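Local structure of transcriptional regulatory protein RcsB (Escherichia coli, 5I4C) at residues M4-A9 and A50-T55; A9-I14 and S58-K63; S80-V85 and D102-V107; L86-N91 and L108-P113. The protein acts as the response regulator of the Rcs phosphorelay, binding DNA to control capsule, biofilm and cell-division genes, and is represented here by its receiver domain. All blocks are in the same frame, centred on the assembly; numbering follows the deposited sequence.

Three of the four contacts follow the parallel sheet of the receiver domain, and contact 2 lies beyond its C-terminal edge. Contacts 1 and 3 sit side by side, their centres about 9 Å apart, joined where Leu53 N meets Ser82 O at 2.8 Å. Contact 4 prolongs contact 3 along the same two strands, with centres about 13 Å apart. Contacts 2 and 4, about 15 Å between centres, meet through the salt bridge of Asp10 OD1 and Lys109 NZ, 2.6 Å long. Lys109 also pairs with Asp56, the predicted phosphorylation site, unmodified here, so these two contacts frame the acidic site. Both also touch the second subunit.

Contact 1: M4-A9 and A50-T55; sequences MNVIIA and AHVLIT
His51 CG stands anti to its own carbonyl carbon (chi1 -57°), which carries the imidazole to the start of strand 4-9, and Ile7 CG1 takes the same setting (chi1 -66°), sending CD1 to Ala50. Asn5 N donates to His51 ND1 over 3.0 Å; the bond is nearly straight at hydrogen, but the donor lies well outside the ring plane. The ring edge meets Met4 CA. Asn5 O answers with two bonds, from His51 N at 2.7 Å and a longer one from Val52 N, so one carbonyl grips the turn where strand 52-56 begins. Further on, the parallel ladder runs through Ile7 N to Val52 O, Ile54 N to Ile7 O, and Ala9 N to Ile54 O. On one face, Met4 SD touches Val52 CG2 at 3.8 Å, and Val6 lies alongside Val52 and meets Ile54 CD1; helices 13-23 and 112-124 cover this face. On the other, Ile7 CD1 rests on Ala50 CB at 3.6 Å, Ile7 CG2 meets Leu53 CD1 at 3.8 Å, and Ala9 CB touches Thr55 OG1. Strand 4-9 also pairs with strand 29-35, giving the 2-1-3-4-5 strand order of the CheY-like receiver fold.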
loop_
_atom_site.group_PDB
_atom_site.type_symbol
_atom_site.label_atom_id
_atom_site.label_comp_id
_atom_site.label_asym_id
_atom_site.label_seq_id
_atom_site.Cartn_x
_atom_site.Cartn_y
_atom_site.Cartn_z
ATOM N N MET A 4 13.749 19.520 -1.849
ATOM C CA MET A 4 13.810 18.668 -0.690
ATOM C C MET A 4 14.089 17.211 -1.089
ATOM O O MET A 4 13.337 16.606 -1.851
ATOM C CB MET A 4 12.516 18.811 0.070
ATOM C CG MET A 4 12.473 18.078 1.395
ATOM S SD MET A 4 10.845 18.361 2.152
ATOM C CE MET A 4 10.985 20.023 2.801
ATOM N N ASN A 5 15.168 16.636 -0.532
ATOM C CA ASN A 5 15.524 15.255 -0.795
ATOM C C ASN A 5 14.997 14.448 0.337
ATOM O O ASN A 5 15.257 14.795 1.530
ATOM C CB ASN A 5 17.008 15.070 -0.878
ATOM C CG ASN A 5 17.593 15.704 -2.102
ATOM O OD1 ASN A 5 16.910 15.886 -3.122
ATOM N ND2 ASN A 5 18.857 16.072 -2.008
ATOM N N VAL A 6 14.254 13.403 -0.008
ATOM C CA VAL A 6 13.585 12.547 0.995
ATOM C C VAL A 6 13.961 11.098 0.800
ATOM O O VAL A 6 14.236 10.648 -0.307
ATOM C CB VAL A 6 12.027 12.784 1.040
ATOM C CG1 VAL A 6 11.644 14.287 1.006
ATOM C CG2 VAL A 6 11.302 12.088 -0.091
ATOM N N ILE A 7 14.009 10.351 1.910
ATOM C CA ILE A 7 14.166 8.890 1.894
ATOM C C ILE A 7 12.849 8.343 2.388
ATOM O O ILE A 7 12.249 8.935 3.304
ATOM C CB ILE A 7 15.298 8.463 2.858
ATOM C CG1 ILE A 7 16.632 8.970 2.352
ATOM C CG2 ILE A 7 15.312 6.984 3.064
ATOM C CD1 ILE A 7 17.760 8.593 3.260
ATOM N N ILE A 8 12.408 7.241 1.827
ATOM C CA ILE A 8 11.171 6.648 2.259
ATOM C C ILE A 8 11.472 5.243 2.737
ATOM O O ILE A 8 12.231 4.496 2.073
ATOM C CB ILE A 8 10.073 6.718 1.177
ATOM C CG1 ILE A 8 10.432 5.969 -0.093
ATOM C CG2 ILE A 8 9.843 8.157 0.720
ATOM C CD1 ILE A 8 9.305 6.007 -1.164
ATOM N N ALA A 9 10.912 4.873 3.884
ATOM C CA ALA A 9 11.224 3.586 4.458
ATOM C C ALA A 9 9.979 2.909 4.998
ATOM O O ALA A 9 9.212 3.497 5.783
ATOM C CB ALA A 9 12.279 3.729 5.543
ATOM N N ALA A 50 20.047 13.460 2.159
ATOM C CA ALA A 50 18.643 13.476 2.525
ATOM C C ALA A 50 18.325 14.618 3.482
ATOM O O ALA A 50 19.106 14.887 4.398
ATOM C CB ALA A 50 18.276 12.161 3.213
ATOM N N HIS A 51 17.178 15.246 3.302
ATOM C CA HIS A 51 16.673 16.274 4.236
ATOM C C HIS A 51 15.643 15.748 5.241
ATOM O O HIS A 51 15.560 16.181 6.387
ATOM C CB HIS A 51 16.123 17.464 3.436
ATOM C CG HIS A 51 17.128 18.054 2.521
ATOM N ND1 HIS A 51 16.833 18.438 1.248
ATOM C CD2 HIS A 51 18.459 18.280 2.683
ATOM C CE1 HIS A 51 17.922 18.901 0.660
ATOM N NE2 HIS A 51 18.935 18.789 1.499
ATOM N N VAL A 52 14.857 14.780 4.805
ATOM C CA VAL A 52 13.730 14.276 5.535
ATOM C C VAL A 52 13.730 12.759 5.367
ATOM O O VAL A 52 13.919 12.261 4.260
ATOM C CB VAL A 52 12.382 14.801 4.943
ATOM C CG1 VAL A 52 11.196 14.367 5.818
ATOM C CG2 VAL A 52 12.403 16.281 4.958
ATOM N N LEU A 53 13.547 12.093 6.461
ATOM C CA LEU A 53 13.233 10.675 6.458
ATOM C C LEU A 53 11.750 10.456 6.721
ATOM O O LEU A 53 11.246 10.920 7.750
ATOM C CB LEU A 53 14.034 9.978 7.517
ATOM C CG LEU A 53 13.637 8.504 7.678
ATOM C CD1 LEU A 53 13.842 7.589 6.484
ATOM C CD2 LEU A 53 14.290 7.992 8.893
ATOM N N ILE A 54 11.093 9.733 5.813
ATOM C CA ILE A 54 9.697 9.339 5.936
ATOM C C ILE A 54 9.660 7.835 6.230
ATOM O O ILE A 54 9.974 7.027 5.360
ATOM C CB ILE A 54 8.916 9.682 4.672
ATOM C CG1 ILE A 54 9.091 11.157 4.349
ATOM C CG2 ILE A 54 7.448 9.326 4.832
ATOM C CD1 ILE A 54 8.641 11.539 2.959
ATOM N N THR A 55 9.272 7.483 7.429
ATOM C CA THR A 55 9.510 6.148 7.873
ATOM C C THR A 55 8.356 5.519 8.685
ATOM O O THR A 55 7.715 6.157 9.528
ATOM C CB THR A 55 10.839 6.029 8.693
ATOM O OG1 THR A 55 11.148 4.635 8.922
ATOM C CG2 THR A 55 10.716 6.702 10.119
#

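Contact 2: A9-I14 and S58-K63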
loop_
_atom_site.group_PDB
_atom_site.type_symbol
_atom_site.label_atom_id
_atom_site.label_comp_id
_atom_site.label_asym_id
_atom_site.label_seq_id
_atom_site.Cartn_x
_atom_site.Cartn_y
_atom_site.Cartn_z
ATOM N N ALA A 9 10.912 4.873 3.884
ATOM C CA ALA A 9 11.224 3.586 4.458
ATOM C C ALA A 9 9.979 2.909 4.998
ATOM O O ALA A 9 9.212 3.497 5.783
ATOM C CB ALA A 9 12.279 3.729 5.543
ATOM N N ASP A 10 9.722 1.713 4.472
ATOM C CA ASP A 10 8.558 0.900 4.876
ATOM C C ASP A 10 8.803 -0.504 4.421
ATOM O O ASP A 10 9.358 -0.700 3.337
ATOM C CB ASP A 10 7.273 1.394 4.251
ATOM C CG ASP A 10 6.009 0.814 4.969
ATOM O OD1 ASP A 10 5.518 1.394 5.919
ATOM O OD2 ASP A 10 5.496 -0.215 4.608
ATOM N N ASP A 11 8.357 -1.477 5.179
ATOM C CA ASP A 11 8.633 -2.860 4.719
ATOM C C ASP A 11 7.571 -3.386 3.756
ATOM O O ASP A 11 7.569 -4.558 3.489
ATOM C CB ASP A 11 8.919 -3.816 5.887
ATOM C CG ASP A 11 7.748 -3.980 6.807
ATOM O OD1 ASP A 11 6.976 -2.992 6.936
ATOM O OD2 ASP A 11 7.636 -5.082 7.410
ATOM N N HIS A 12 6.669 -2.524 3.252
ATOM C CA HIS A 12 5.660 -2.947 2.295
ATOM C C HIS A 12 5.938 -2.278 0.959
ATOM O O HIS A 12 5.833 -1.060 0.877
ATOM C CB HIS A 12 4.270 -2.577 2.804
ATOM C CG HIS A 12 3.736 -3.526 3.814
ATOM N ND1 HIS A 12 3.630 -3.197 5.140
ATOM C CD2 HIS A 12 3.366 -4.808 3.714
ATOM C CE1 HIS A 12 3.133 -4.221 5.802
ATOM N NE2 HIS A 12 2.988 -5.221 4.956
ATOM N N PRO A 13 6.327 -3.052 -0.074
ATOM C CA PRO A 13 6.691 -2.444 -1.342
ATOM C C PRO A 13 5.557 -1.600 -1.910
ATOM O O PRO A 13 5.812 -0.558 -2.449
ATOM C CB PRO A 13 7.005 -3.641 -2.228
ATOM C CG PRO A 13 7.546 -4.614 -1.272
ATOM C CD PRO A 13 6.747 -4.450 -0.014
ATOM N N ILE A 14 4.293 -2.008 -1.754
ATOM C CA ILE A 14 3.217 -1.165 -2.289
ATOM C C ILE A 14 3.082 0.189 -1.597
ATOM O O ILE A 14 2.556 1.087 -2.201
ATOM C CB ILE A 14 1.840 -1.912 -2.362
ATOM C CG1 ILE A 14 0.993 -1.373 -3.544
ATOM C CG2 ILE A 14 1.146 -1.837 -1.066
ATOM C CD1 ILE A 14 -0.024 -2.366 -4.008
ATOM N N SER A 58 7.673 0.027 12.196
ATOM C CA SER A 58 7.628 -1.412 12.377
ATOM C C SER A 58 8.409 -2.294 11.389
ATOM O O SER A 58 8.055 -3.464 11.195
ATOM C CB SER A 58 6.143 -1.857 12.318
ATOM O OG SER A 58 5.611 -1.630 13.615
ATOM N N MET A 59 9.486 -1.814 10.842
ATOM C CA MET A 59 10.234 -2.558 9.829
ATOM C C MET A 59 11.205 -3.482 10.449
ATOM O O MET A 59 11.667 -3.218 11.554
ATOM C CB MET A 59 11.075 -1.599 9.045
ATOM C CG MET A 59 10.295 -0.616 8.200
ATOM S SD MET A 59 11.471 0.362 7.245
ATOM C CE MET A 59 12.475 1.045 8.595
ATOM N N PRO A 60 11.624 -4.521 9.717
ATOM C CA PRO A 60 12.765 -5.349 10.232
ATOM C C PRO A 60 14.008 -4.486 10.451
ATOM O O PRO A 60 14.141 -3.441 9.804
ATOM C CB PRO A 60 13.003 -6.376 9.119
ATOM C CG PRO A 60 11.689 -6.429 8.369
ATOM C CD PRO A 60 11.140 -5.008 8.411
ATOM N N GLY A 61 14.855 -4.910 11.372
ATOM C CA GLY A 61 16.129 -4.255 11.666
ATOM C C GLY A 61 16.652 -4.747 13.011
ATOM O O GLY A 61 16.305 -4.183 14.019
ATOM N N ASP A 62 17.477 -5.809 12.987
ATOM C CA ASP A 62 18.075 -6.442 14.176
ATOM C C ASP A 62 19.097 -5.510 14.821
ATOM O O ASP A 62 19.034 -5.261 15.993
ATOM C CB ASP A 62 18.765 -7.774 13.779
ATOM C CG ASP A 62 17.804 -8.823 13.243
ATOM O OD1 ASP A 62 16.616 -8.669 13.490
ATOM O OD2 ASP A 62 18.235 -9.842 12.598
ATOM N N LYS A 63 19.969 -4.917 14.022
ATOM C CA LYS A 63 21.049 -4.083 14.510
ATOM C C LYS A 63 20.624 -2.817 15.215
ATOM O O LYS A 63 21.121 -2.511 16.273
ATOM C CB LYS A 63 21.965 -3.648 13.382
ATOM C CG LYS A 63 22.860 -4.707 12.779
ATOM C CD LYS A 63 24.145 -4.089 12.217
ATOM C CE LYS A 63 24.980 -3.518 13.348
ATOM N NZ LYS A 63 26.331 -3.168 12.850
#
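Past strand 4-9, the backbone of Asp10 and Asp11 runs beside the loop after strand 52-56, with Asp11 and Met59 5.4 Å apart between their CA atoms and no hydrogen bond joining the two segments. Met59 does most of the touching. Its chain is extended about chi2 (-176°), which brings SD to 3.5 Å from Asp10 N and beside Ala9 CB; the bend at chi3 keeps CE within touch of the same methyl. Met59 CG meets Asp11 N at 3.7 Å, and this amide is buried without any polar partner in the model. Asp11 CB packs on Pro60 CD at 3.6 Å, and Asp11 OD2 lies equally close to that methylene. Asp11 CG sits between its backbone N and carbonyl carbon (chi1 63°), which swings the carboxylate over to Pro60. Asp10 faces elsewhere. Its OD2 accepts from His12 N at 2.9 Å, on the anti side of the carboxylate, closing an Asx turn just before helix 13-23; its OD1 forms a salt bridge with Lys109 and lies close to Asp56 OD1. His12 and Pro13 pack on Gln110 of the second subunit. Paired acidic residues after the first strand, beside the aspartate that ends the third, mark the acidic phosphorylation pocket of response-regulator receiver domains.

Contact 3: S80-V85 and D102-V107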
loop_
_atom_site.group_PDB
_atom_site.type_symbol
_atom_site.label_atom_id
_atom_site.label_comp_id
_atom_site.label_asym_id
_atom_site.label_seq_id
_atom_site.Cartn_x
_atom_site.Cartn_y
_atom_site.Cartn_z
ATOM N N SER A 80 20.215 16.544 12.505
ATOM C CA SER A 80 19.437 17.515 11.721
ATOM C C SER A 80 18.520 16.885 10.670
ATOM O O SER A 80 17.887 17.594 9.917
ATOM C CB SER A 80 20.369 18.478 11.068
ATOM O OG SER A 80 21.200 19.032 12.067
ATOM N N LEU A 81 18.446 15.552 10.640
ATOM C CA LEU A 81 17.548 14.860 9.711
ATOM C C LEU A 81 16.130 14.974 10.258
ATOM O O LEU A 81 15.870 14.610 11.424
ATOM C CB LEU A 81 17.937 13.406 9.586
ATOM C CG LEU A 81 17.139 12.574 8.596
ATOM C CD1 LEU A 81 17.304 13.058 7.172
ATOM C CD2 LEU A 81 17.543 11.117 8.701
ATOM N N SER A 82 15.236 15.487 9.431
ATOM C CA SER A 82 13.847 15.691 9.859
ATOM C C SER A 82 13.187 14.382 9.652
ATOM O O SER A 82 13.544 13.639 8.757
ATOM C CB SER A 82 13.176 16.761 9.051
ATOM O OG SER A 82 13.806 18.001 9.224
ATOM N N ILE A 83 12.257 14.058 10.505
ATOM C CA ILE A 83 11.621 12.768 10.436
ATOM C C ILE A 83 10.106 12.911 10.422
ATOM O O ILE A 83 9.544 13.642 11.253
ATOM C CB ILE A 83 11.985 11.936 11.635
ATOM C CG1 ILE A 83 13.466 11.703 11.678
ATOM C CG2 ILE A 83 11.246 10.595 11.603
ATOM C CD1 ILE A 83 13.851 11.142 13.028
ATOM N N ILE A 84 9.501 12.309 9.418
ATOM C CA ILE A 84 8.082 12.048 9.367
ATOM C C ILE A 84 7.828 10.578 9.583
ATOM O O ILE A 84 8.309 9.724 8.802
ATOM C CB ILE A 84 7.440 12.486 8.064
ATOM C CG1 ILE A 84 7.586 14.004 7.902
ATOM C CG2 ILE A 84 5.944 12.113 8.037
ATOM C CD1 ILE A 84 7.162 14.506 6.527
ATOM N N VAL A 85 7.046 10.297 10.632
ATOM C CA VAL A 85 6.594 8.949 10.939
ATOM C C VAL A 85 5.283 8.629 10.202
ATOM O O VAL A 85 4.378 9.413 10.254
ATOM C CB VAL A 85 6.471 8.740 12.453
ATOM C CG1 VAL A 85 5.749 7.452 12.821
ATOM C CG2 VAL A 85 7.890 8.689 13.026
ATOM N N ASP A 102 10.528 14.850 19.512
ATOM C CA ASP A 102 10.728 16.084 18.738
ATOM C C ASP A 102 10.948 15.735 17.264
ATOM O O ASP A 102 11.772 16.283 16.556
ATOM C CB ASP A 102 11.835 17.013 19.334
ATOM C CG ASP A 102 11.747 18.475 18.793
ATOM O OD1 ASP A 102 10.640 19.046 18.711
ATOM O OD2 ASP A 102 12.780 19.035 18.382
ATOM N N ILE A 103 10.119 14.844 16.788
ATOM C CA ILE A 103 10.067 14.607 15.357
ATOM C C ILE A 103 9.205 15.668 14.677
ATOM O O ILE A 103 8.474 16.407 15.316
ATOM C CB ILE A 103 9.639 13.167 15.059
ATOM C CG1 ILE A 103 8.304 12.819 15.659
ATOM C CG2 ILE A 103 10.688 12.204 15.602
ATOM C CD1 ILE A 103 7.468 12.150 14.666
ATOM N N GLU A 104 9.286 15.750 13.366
ATOM C CA GLU A 104 8.671 16.814 12.653
ATOM C C GLU A 104 7.264 16.504 12.150
ATOM O O GLU A 104 6.461 17.416 11.940
ATOM C CB GLU A 104 9.566 17.256 11.498
ATOM C CG GLU A 104 10.757 18.058 11.958
ATOM C CD GLU A 104 11.852 17.216 12.616
ATOM O OE1 GLU A 104 11.887 15.966 12.516
ATOM O OE2 GLU A 104 12.680 17.826 13.278
ATOM N N GLY A 105 6.923 15.243 11.967
ATOM C CA GLY A 105 5.646 14.973 11.380
ATOM C C GLY A 105 5.200 13.604 11.655
ATOM O O GLY A 105 6.048 12.703 11.926
ATOM N N ILE A 106 3.874 13.460 11.663
ATOM C CA ILE A 106 3.215 12.169 11.757
ATOM C C ILE A 106 2.121 12.155 10.714
ATOM O O ILE A 106 1.343 13.066 10.637
ATOM C CB ILE A 106 2.592 11.869 13.169
ATOM C CG1 ILE A 106 3.683 11.787 14.218
ATOM C CG2 ILE A 106 1.854 10.540 13.097
ATOM C CD1 ILE A 106 3.168 11.835 15.625
ATOM N N VAL A 107 2.082 11.122 9.901
ATOM C CA VAL A 107 1.072 10.982 8.823
ATOM C C VAL A 107 0.471 9.614 8.910
ATOM O O VAL A 107 1.219 8.649 9.022
ATOM C CB VAL A 107 1.783 11.121 7.461
ATOM C CG1 VAL A 107 0.895 10.688 6.267
ATOM C CG2 VAL A 107 2.217 12.576 7.315
HETATM O O HOH W 1 15.516 17.266 12.838
#
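Gly105 makes a shallow dip on one face of the sheet, filled by Ile84: Ile84 CG1 lies over Gly105 CA, 4.1 Å away, on a surface with no side chain. These are the neighbouring parallel strands of a beta-alpha-beta unit, 82-87 and 105-108, linked through helix 92-99 in the receiver fold. On the face of Ile84, its CG2 methyl also meets Val107 CG2 at 3.8 Å, and helix 112-124 closes over both. On the reverse face, Ile103 CD1 projects against Val85 CG2 at 3.9 Å, the two side chains crossing at about a right angle. Ile103 gets there with CG1 placed between its backbone N and carbonyl carbon (chi1 58°), leaving CG2 beside Ile83 CB; Ile71 and Val98 border it from the helices. Val85 N to Gly105 O and Val107 N to Val85 O lace the strands together, while Ile83 O takes Glu104 N and, weakly, Gly105 N. At the strand start Glu104 CG lies near Ser82 CB, and the bend at chi2 (75°) turns the carboxylate back along Ser82. Its OE1 accepts from Ile83 N at 2.8 Å, from above the carboxylate plane, and one water donates to Glu104 OE2 at 2.9 Å and, weakly, to Leu81 O.

Contact 4: L86-N91 and L108-P113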
loop_
_atom_site.group_PDB
_atom_site.type_symbol
_atom_site.label_atom_id
_atom_site.label_comp_id
_atom_site.label_asym_id
_atom_site.label_seq_id
_atom_site.Cartn_x
_atom_site.Cartn_y
_atom_site.Cartn_z
ATOM N N LEU A 86 5.228 7.455 9.582
ATOM C CA LEU A 86 4.030 6.871 8.986
ATOM C C LEU A 86 3.399 5.931 9.991
ATOM O O LEU A 86 4.078 5.015 10.481
ATOM C CB LEU A 86 4.412 6.018 7.744
ATOM C CG LEU A 86 5.085 6.753 6.584
ATOM C CD1 LEU A 86 5.532 5.771 5.486
ATOM C CD2 LEU A 86 4.118 7.818 6.064
ATOM N N THR A 87 2.143 6.157 10.332
ATOM C CA THR A 87 1.555 5.389 11.372
ATOM C C THR A 87 0.302 4.659 10.902
ATOM O O THR A 87 -0.484 5.145 10.096
ATOM C CB THR A 87 1.341 6.250 12.633
ATOM O OG1 THR A 87 0.994 5.359 13.666
ATOM C CG2 THR A 87 0.303 7.274 12.455
ATOM N N MET A 88 0.124 3.463 11.401
ATOM C CA MET A 88 -1.007 2.659 10.922
ATOM C C MET A 88 -2.261 3.099 11.634
ATOM O O MET A 88 -3.343 2.745 11.218
ATOM C CB MET A 88 -0.770 1.140 11.038
ATOM C CG MET A 88 -1.164 0.322 9.758
ATOM S SD MET A 88 -2.133 1.108 8.389
ATOM C CE MET A 88 -3.811 0.494 8.680
ATOM N N ASN A 89 -2.121 3.844 12.719
ATOM C CA ASN A 89 -3.283 4.368 13.367
ATOM C C ASN A 89 -2.972 5.600 14.249
ATOM O O ASN A 89 -1.824 5.941 14.483
ATOM C CB ASN A 89 -3.915 3.255 14.200
ATOM C CG ASN A 89 -3.047 2.873 15.396
ATOM O OD1 ASN A 89 -2.713 3.711 16.222
ATOM N ND2 ASN A 89 -2.637 1.617 15.450
ATOM N N ASN A 90 -4.026 6.232 14.755
ATOM C CA ASN A 90 -3.946 7.470 15.561
ATOM C C ASN A 90 -3.870 7.116 17.087
ATOM O O ASN A 90 -4.363 7.898 17.937
ATOM C CB ASN A 90 -5.201 8.363 15.269
ATOM C CG ASN A 90 -4.941 9.540 14.328
ATOM O OD1 ASN A 90 -3.786 9.799 13.950
ATOM N ND2 ASN A 90 -6.027 10.272 13.937
ATOM N N ASN A 91 -3.277 5.969 17.457
ATOM C CA ASN A 91 -3.320 5.551 18.876
ATOM C C ASN A 91 -2.721 6.682 19.760
ATOM O O ASN A 91 -1.546 7.043 19.564
ATOM C CB ASN A 91 -2.611 4.188 19.119
ATOM C CG ASN A 91 -2.386 3.881 20.584
ATOM O OD1 ASN A 91 -1.306 4.105 21.096
ATOM N ND2 ASN A 91 -3.407 3.371 21.259
ATOM N N LEU A 108 -0.838 9.509 8.770
ATOM C CA LEU A 108 -1.452 8.200 8.705
ATOM C C LEU A 108 -1.037 7.557 7.408
ATOM O O LEU A 108 -1.249 8.113 6.337
ATOM C CB LEU A 108 -2.954 8.250 8.798
ATOM C CG LEU A 108 -3.492 8.903 10.035
ATOM C CD1 LEU A 108 -5.032 8.976 9.987
ATOM C CD2 LEU A 108 -3.005 8.087 11.206
ATOM N N LYS A 109 -0.424 6.385 7.524
ATOM C CA LYS A 109 0.166 5.723 6.375
ATOM C C LYS A 109 -0.845 5.579 5.248
ATOM O O LYS A 109 -0.548 5.799 4.069
ATOM C CB LYS A 109 0.669 4.334 6.812
ATOM C CG LYS A 109 1.463 3.637 5.735
ATOM C CD LYS A 109 1.686 2.149 5.981
ATOM C CE LYS A 109 2.657 1.984 7.066
ATOM N NZ LYS A 109 3.284 0.662 7.014
ATOM N N GLN A 110 -2.043 5.156 5.564
ATOM C CA GLN A 110 -2.997 4.909 4.462
ATOM C C GLN A 110 -3.397 6.174 3.684
ATOM O O GLN A 110 -3.902 6.075 2.603
ATOM C CB GLN A 110 -4.208 4.160 4.952
ATOM C CG GLN A 110 -3.853 2.778 5.518
ATOM C CD GLN A 110 -3.233 1.865 4.465
ATOM O OE1 GLN A 110 -3.711 1.818 3.334
ATOM N NE2 GLN A 110 -2.136 1.124 4.854
ATOM N N GLY A 111 -3.201 7.336 4.274
ATOM C CA GLY A 111 -3.480 8.611 3.628
ATOM C C GLY A 111 -2.213 9.286 3.127
ATOM O O GLY A 111 -2.272 10.391 2.673
ATOM N N ALA A 112 -1.072 8.600 3.155
ATOM C CA ALA A 112 0.174 9.242 2.745
ATOM C C ALA A 112 0.217 9.918 1.367
ATOM O O ALA A 112 0.778 11.002 1.247
ATOM C CB ALA A 112 1.342 8.261 2.926
ATOM N N PRO A 113 -0.420 9.330 0.329
ATOM C CA PRO A 113 -0.284 9.999 -0.958
ATOM C C PRO A 113 -0.869 11.375 -1.007
ATOM O O PRO A 113 -0.263 12.212 -1.648
ATOM C CB PRO A 113 -1.051 9.093 -1.939
ATOM C CG PRO A 113 -1.033 7.730 -1.291
ATOM C CD PRO A 113 -1.035 7.986 0.204
#
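Thr87 O and Lys109 N make the main hydrogen bond between the segments, 2.9 Å long and nearly straight at hydrogen (173°), although the donor is tilted from the carbonyl plane. Leu108 CA lies against the same oxygen. A weak bond joins Gln110 NE2 to Met88 SD at 3.5 Å; the bent Met88 chain brings its sulfur and methyl over Gln110 CG, and Gln110 OE1 is taken by Ile14 N of the second subunit. Within the loop after strand 82-87, Thr87 OG1 stands anti to its backbone N (chi1 -169°) and donates to Asn89 O along a lone pair, at 3.0 Å. Asn89 OD1 accepts from Asn91 N, an Asx turn that leads into helix 92-99, which Asn91 caps. This is the C-terminal edge of the CheY-like sheet, where the threonine that ends the fourth strand and the lysine just after the fifth correspond to the conserved threonine and lysine of receiver domains. Lys109 NZ, besides its bridge to Asp10, forms a salt bridge with Asp56 OD1. Packing contacts fill in around these bonds. Thr87 CG2 touches Leu108 CD2 at 3.6 Å, and Leu108 CD2 also meets Asn90 OD1 at 3.3 Å, with Pro131 packed on both Asn90 and Leu108. On the inner side Leu86 CD2 rests on Ala112 CB at 4.2 Å, next to Ile19 of helix 13-23.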